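Local coordinates for protein putative N-acetylmuramoyl-L-alanine amidase (Neisseria meningitidis MC58, PDB 3CZX) that probably hydrolyses, as a zinc-dependent amidase, the bond between N-acetylmuramoyl groups and L-amino acids in cell-wall glycopeptides, at residues Q31-I36 and G164-I169; T88-L93 and K107-K112. All blocks are in the same frame, centred on the assembly; numbering follows the deposited sequence.

Contact 1: Q31-I36 and G164-I169; sequences QDMRNI and GICRAI
The first torsions of Ile36 and Cys166 bring Ile36 CG2 and Cys166 SG to the interface. In Ile36 (chi1 -62°) CG2 stands anti to the backbone N and points across the gap. In Cys166 (chi1 -62°) SG stands anti to its carbonyl carbon. The contact is a helix-helix packing in the alpha/beta fold of the Amidase_3 family, between helix 26-45 and helix 152-177. The backbones are close: CA of Ile36 lies 6.2 Å from CA of Cys166. Ile36 CG2 presses on Cys166 CB at 3.4 Å, tighter than usual for two carbons. The thiol reaches past Ile36 toward Met33, modelled as selenomethionine. Cys166 SG lies 4.1 Å from Met33 CG, near the root of that side chain. Phe158, Thr79 and Pro146 also touch Met33. The Met33 side chain is about 9 Å from the bound zinc ion, near the site but not a ligand; the ligands are His12, Glu26 and His78. Nearby, Asp32 OD1 bonds to Trp163 NE1 of the second subunit. All three touching residues are buried. Cys166 SG also rests against the backbone of the facing helix, 3.9 Å from Met33 CA.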
loop_
_atom_site.group_PDB
_atom_site.type_symbol
_atom_site.label_atom_id
_atom_site.label_comp_id
_atom_site.label_asym_id
_atom_site.label_seq_id
_atom_site.Cartn_x
_atom_site.Cartn_y
_atom_site.Cartn_z
ATOM N N GLN A 31 3.835 0.865 -8.039
ATOM C CA GLN A 31 3.239 -0.383 -7.593
ATOM C C GLN A 31 2.083 -0.091 -6.619
ATOM O O GLN A 31 1.005 -0.652 -6.776
ATOM C CB GLN A 31 4.312 -1.273 -6.937
ATOM C CG GLN A 31 3.797 -2.459 -6.193
ATOM C CD GLN A 31 4.897 -3.267 -5.556
ATOM O OE1 GLN A 31 5.910 -2.700 -5.141
ATOM N NE2 GLN A 31 4.722 -4.594 -5.498
ATOM N N ASP A 32 2.300 0.778 -5.641
ATOM C CA ASP A 32 1.250 1.079 -4.666
ATOM C C ASP A 32 0.060 1.697 -5.392
ATOM O O ASP A 32 -1.098 1.329 -5.138
ATOM C CB ASP A 32 1.695 2.073 -3.603
ATOM C CG ASP A 32 2.511 1.428 -2.484
ATOM O OD1 ASP A 32 2.574 0.176 -2.450
ATOM O OD2 ASP A 32 3.086 2.212 -1.686
HETATM N N MSE A 33 0.316 2.693 -6.260
HETATM C CA MSE A 33 -0.805 3.334 -6.950
HETATM C C MSE A 33 -1.616 2.343 -7.757
HETATM O O MSE A 33 -2.861 2.352 -7.665
HETATM C CB MSE A 33 -0.330 4.485 -7.836
HETATM C CG MSE A 33 0.178 5.634 -7.051
HETATM SE SE MSE A 33 0.662 7.231 -8.098
HETATM C CE MSE A 33 2.596 6.937 -8.163
ATOM N N ARG A 34 -0.951 1.521 -8.555
ATOM C CA ARG A 34 -1.651 0.532 -9.396
ATOM C C ARG A 34 -2.448 -0.445 -8.500
ATOM O O ARG A 34 -3.650 -0.684 -8.715
ATOM C CB ARG A 34 -0.685 -0.194 -10.338
ATOM C CG ARG A 34 -1.321 -1.363 -11.088
ATOM C CD ARG A 34 -0.791 -2.710 -10.612
ATOM N NE ARG A 34 0.498 -2.999 -11.212
ATOM C CZ ARG A 34 1.583 -3.422 -10.565
ATOM N NH1 ARG A 34 2.682 -3.653 -11.251
ATOM N NH2 ARG A 34 1.595 -3.548 -9.254
ATOM N N ASN A 35 -1.793 -0.993 -7.470
ATOM C CA ASN A 35 -2.448 -2.000 -6.626
ATOM C C ASN A 35 -3.666 -1.458 -5.907
ATOM O O ASN A 35 -4.704 -2.145 -5.800
ATOM C CB ASN A 35 -1.441 -2.599 -5.620
ATOM C CG ASN A 35 -0.494 -3.583 -6.258
ATOM O OD1 ASN A 35 -0.635 -3.939 -7.407
ATOM N ND2 ASN A 35 0.529 -4.031 -5.502
ATOM N N ILE A 36 -3.526 -0.260 -5.350
ATOM C CA ILE A 36 -4.594 0.320 -4.518
ATOM C C ILE A 36 -5.753 0.710 -5.414
ATOM O O ILE A 36 -6.928 0.429 -5.129
ATOM C CB ILE A 36 -4.119 1.482 -3.680
ATOM C CG1 ILE A 36 -3.035 0.991 -2.697
ATOM C CG2 ILE A 36 -5.257 2.113 -2.934
ATOM C CD1 ILE A 36 -2.343 2.137 -2.004
ATOM N N GLY A 164 -6.094 7.530 0.434
ATOM C CA GLY A 164 -7.134 8.486 0.104
ATOM C C GLY A 164 -7.018 9.041 -1.309
ATOM O O GLY A 164 -8.037 9.254 -2.001
ATOM N N ILE A 165 -5.771 9.320 -1.725
ATOM C CA ILE A 165 -5.512 9.799 -3.084
ATOM C C ILE A 165 -5.916 8.711 -4.100
ATOM O O ILE A 165 -6.602 9.000 -5.090
ATOM C CB ILE A 165 -4.019 10.278 -3.265
ATOM C CG1 ILE A 165 -3.747 11.530 -2.421
ATOM C CG2 ILE A 165 -3.660 10.459 -4.758
ATOM C CD1 ILE A 165 -2.284 11.867 -2.307
ATOM N N CYS A 166 -5.483 7.479 -3.868
ATOM C CA CYS A 166 -5.786 6.352 -4.774
ATOM C C CYS A 166 -7.272 6.036 -4.767
ATOM O O CYS A 166 -7.824 5.744 -5.821
ATOM C CB CYS A 166 -4.972 5.147 -4.506
ATOM S SG CYS A 166 -3.189 5.395 -4.728
ATOM N N ARG A 167 -7.945 6.194 -3.623
ATOM C CA ARG A 167 -9.421 6.072 -3.590
ATOM C C ARG A 167 -10.098 7.146 -4.425
ATOM O O ARG A 167 -11.039 6.853 -5.169
ATOM C CB ARG A 167 -9.960 6.111 -2.155
ATOM C CG ARG A 167 -11.479 5.861 -2.107
ATOM C CD ARG A 167 -11.978 5.697 -0.712
ATOM N NE ARG A 167 -11.366 4.556 -0.059
ATOM C CZ ARG A 167 -11.756 3.288 -0.153
ATOM N NH1 ARG A 167 -12.785 2.944 -0.896
ATOM N NH2 ARG A 167 -11.090 2.351 0.504
ATOM N N ALA A 168 -9.628 8.397 -4.328
ATOM C CA ALA A 168 -10.135 9.511 -5.178
ATOM C C ALA A 168 -9.997 9.139 -6.672
ATOM O O ALA A 168 -10.909 9.373 -7.479
ATOM C CB ALA A 168 -9.392 10.860 -4.873
ATOM N N ILE A 169 -8.856 8.552 -7.040
ATOM C CA ILE A 169 -8.620 8.186 -8.444
ATOM C C ILE A 169 -9.626 7.098 -8.880
ATOM O O ILE A 169 -10.313 7.224 -9.904
ATOM C CB ILE A 169 -7.148 7.717 -8.661
ATOM C CG1 ILE A 169 -6.173 8.893 -8.505
ATOM C CG2 ILE A 169 -6.974 7.023 -10.064
ATOM C CD1 ILE A 169 -4.665 8.461 -8.376
#

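Contact 2: T88-L93 and K107-K112; sequences TGIEAL and KAVAKK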
loop_
_atom_site.group_PDB
_atom_site.type_symbol
_atom_site.label_atom_id
_atom_site.label_comp_id
_atom_site.label_asym_id
_atom_site.label_seq_id
_atom_site.Cartn_x
_atom_site.Cartn_y
_atom_site.Cartn_z
ATOM N N THR A 88 6.625 21.180 -9.241
ATOM C CA THR A 88 5.440 20.596 -8.635
ATOM C C THR A 88 4.301 20.500 -9.643
ATOM O O THR A 88 4.248 21.271 -10.599
ATOM C CB THR A 88 4.970 21.421 -7.423
ATOM O OG1 THR A 88 3.890 20.754 -6.734
ATOM C CG2 THR A 88 4.540 22.842 -7.813
ATOM N N GLY A 89 3.402 19.544 -9.422
ATOM C CA GLY A 89 2.101 19.534 -10.101
ATOM C C GLY A 89 1.824 18.191 -10.746
ATOM O O GLY A 89 2.680 17.315 -10.788
ATOM N N ILE A 90 0.628 18.114 -11.327
ATOM C CA ILE A 90 0.016 16.914 -11.845
ATOM C C ILE A 90 -0.052 16.964 -13.343
ATOM O O ILE A 90 -0.515 17.945 -13.908
ATOM C CB ILE A 90 -1.464 16.861 -11.374
ATOM C CG1 ILE A 90 -1.561 16.755 -9.846
ATOM C CG2 ILE A 90 -2.225 15.712 -12.074
ATOM C CD1 ILE A 90 -2.917 17.232 -9.306
ATOM N N GLU A 91 0.341 15.874 -13.982
ATOM C CA GLU A 91 0.106 15.766 -15.399
ATOM C C GLU A 91 -0.051 14.337 -15.860
ATOM O O GLU A 91 0.394 13.381 -15.215
ATOM C CB GLU A 91 1.173 16.499 -16.183
ATOM C CG GLU A 91 2.564 15.957 -16.092
ATOM C CD GLU A 91 3.595 16.832 -16.842
ATOM O OE1 GLU A 91 3.533 18.073 -16.791
ATOM O OE2 GLU A 91 4.445 16.247 -17.512
ATOM N N ALA A 92 -0.697 14.218 -17.011
ATOM C CA ALA A 92 -0.969 12.927 -17.643
ATOM C C ALA A 92 -0.751 13.127 -19.125
ATOM O O ALA A 92 -1.309 14.077 -19.704
ATOM C CB ALA A 92 -2.392 12.505 -17.373
ATOM N N LEU A 93 0.077 12.258 -19.705
ATOM C CA LEU A 93 0.507 12.342 -21.087
ATOM C C LEU A 93 -0.269 11.325 -21.876
ATOM O O LEU A 93 -0.256 10.162 -21.527
ATOM C CB LEU A 93 1.997 11.991 -21.182
ATOM C CG LEU A 93 2.654 12.002 -22.536
ATOM C CD1 LEU A 93 2.813 13.481 -22.957
ATOM C CD2 LEU A 93 4.049 11.223 -22.527
ATOM N N LYS A 107 -7.967 16.006 -12.024
ATOM C CA LYS A 107 -8.821 16.760 -11.145
ATOM C C LYS A 107 -9.097 16.005 -9.857
ATOM O O LYS A 107 -9.168 16.594 -8.774
ATOM C CB LYS A 107 -10.112 17.090 -11.864
ATOM C CG LYS A 107 -9.896 18.110 -12.972
ATOM C CD LYS A 107 -11.102 18.236 -13.865
ATOM C CE LYS A 107 -10.973 19.444 -14.797
ATOM N NZ LYS A 107 -12.060 19.466 -15.787
ATOM N N ALA A 108 -9.268 14.692 -9.968
ATOM C CA ALA A 108 -9.494 13.853 -8.813
ATOM C C ALA A 108 -8.355 14.013 -7.810
ATOM O O ALA A 108 -8.585 14.131 -6.600
ATOM C CB ALA A 108 -9.599 12.395 -9.240
ATOM N N VAL A 109 -7.118 14.004 -8.317
ATOM C CA VAL A 109 -5.945 14.144 -7.457
ATOM C C VAL A 109 -5.777 15.583 -6.917
ATOM O O VAL A 109 -5.469 15.783 -5.729
ATOM C CB VAL A 109 -4.669 13.710 -8.209
ATOM C CG1 VAL A 109 -3.389 14.053 -7.393
ATOM C CG2 VAL A 109 -4.747 12.188 -8.548
ATOM N N ALA A 110 -6.015 16.582 -7.774
ATOM C CA ALA A 110 -5.944 17.976 -7.350
ATOM C C ALA A 110 -6.907 18.300 -6.202
ATOM O O ALA A 110 -6.537 19.023 -5.282
ATOM C CB ALA A 110 -6.229 18.919 -8.581
ATOM N N LYS A 111 -8.142 17.807 -6.281
ATOM C CA LYS A 111 -9.151 18.072 -5.225
ATOM C C LYS A 111 -8.631 17.585 -3.883
ATOM O O LYS A 111 -8.783 18.261 -2.874
ATOM C CB LYS A 111 -10.495 17.397 -5.532
ATOM C CG LYS A 111 -11.245 18.049 -6.653
ATOM C CD LYS A 111 -12.183 17.099 -7.376
ATOM C CE LYS A 111 -13.597 17.285 -7.023
ATOM N NZ LYS A 111 -14.384 16.454 -8.008
ATOM N N LYS A 112 -7.975 16.430 -3.865
ATOM C CA LYS A 112 -7.547 15.813 -2.609
ATOM C C LYS A 112 -6.267 16.424 -2.040
ATOM O O LYS A 112 -5.999 16.305 -0.851
ATOM C CB LYS A 112 -7.310 14.316 -2.829
ATOM C CG LYS A 112 -7.003 13.487 -1.568
ATOM C CD LYS A 112 -8.255 13.308 -0.748
ATOM C CE LYS A 112 -8.079 12.341 0.408
ATOM N NZ LYS A 112 -9.407 12.207 1.143
#
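Ile90 meets Val109 and Ala110 through the end of its long branch. The contact belongs to a beta-alpha-beta unit made of strand 91-94, helix 99-113 and strand 123-125. Ile90 sits just before the first strand, and its side chain sets out toward the helix. Its chi1 of -64° turns CG1 anti to the carbonyl carbon. Its chi2 of 158° then stretches the branch out, so CD1 is carried to the helix surface.

CD1 lands where two neighbouring helix residues join. Ile90 CD1 is 3.5 Å from Ala110 N and 3.7 Å from Ala110 CA, so it touches the helix backbone itself. The methyl CB of Ala110 adds a contact to Ile90 CD1 at 3.8 Å. On the Val109 side, CG1 does most of the touching. Val109 CG1 lies 3.7 Å from Ile90 CD1 and 4.1 Å from Ile90 CG1. Val109 has chi1 near 171°, which places CG1 anti to its own N and facing Ile90. The Ile90 and Val109 side chains cross obliquely.

Trp115 and Phe144 each touch both Ile90 and Val109. They extend the apolar patch to the loop after the helix and to strand 142-145. The backbone of Ile90 is hydrogen-bonded to Lys116 and Arg118, which ties Ile90 to the chain that follows helix 99-113. Glu91 takes another direction and makes salt bridges to Lys124 and Arg118.

The side chains that meet here are all aliphatic, and 118 Å² of surface is buried between the segments. Adhesion between 88-93 and 107-112 therefore rests on shape fit and exclusion of water, with no charge pairing across the interface.

Both contacts are apolar, but they join different elements. Contact 1 is core throughout; contact 2 is mostly buried, with Ala110 partly exposed. Contact 1 packs two helices far apart in sequence. Contact 2 packs the approach to a strand against the next helix, and along the chain it is nested within the loop that contact 1 closes. Helix 152-177 connects them: Ile169 CG1 lies 3.6 Å from Val109 CG2, and Ile165 packs on Lys112. Contact 1 brings in a thiol and a selenomethionine and has the second subunit nearby. Contact 2 is purely aliphatic across its interface, and no other chain of the assembly touches its segments. Contact 1 also lies nearer the zinc site.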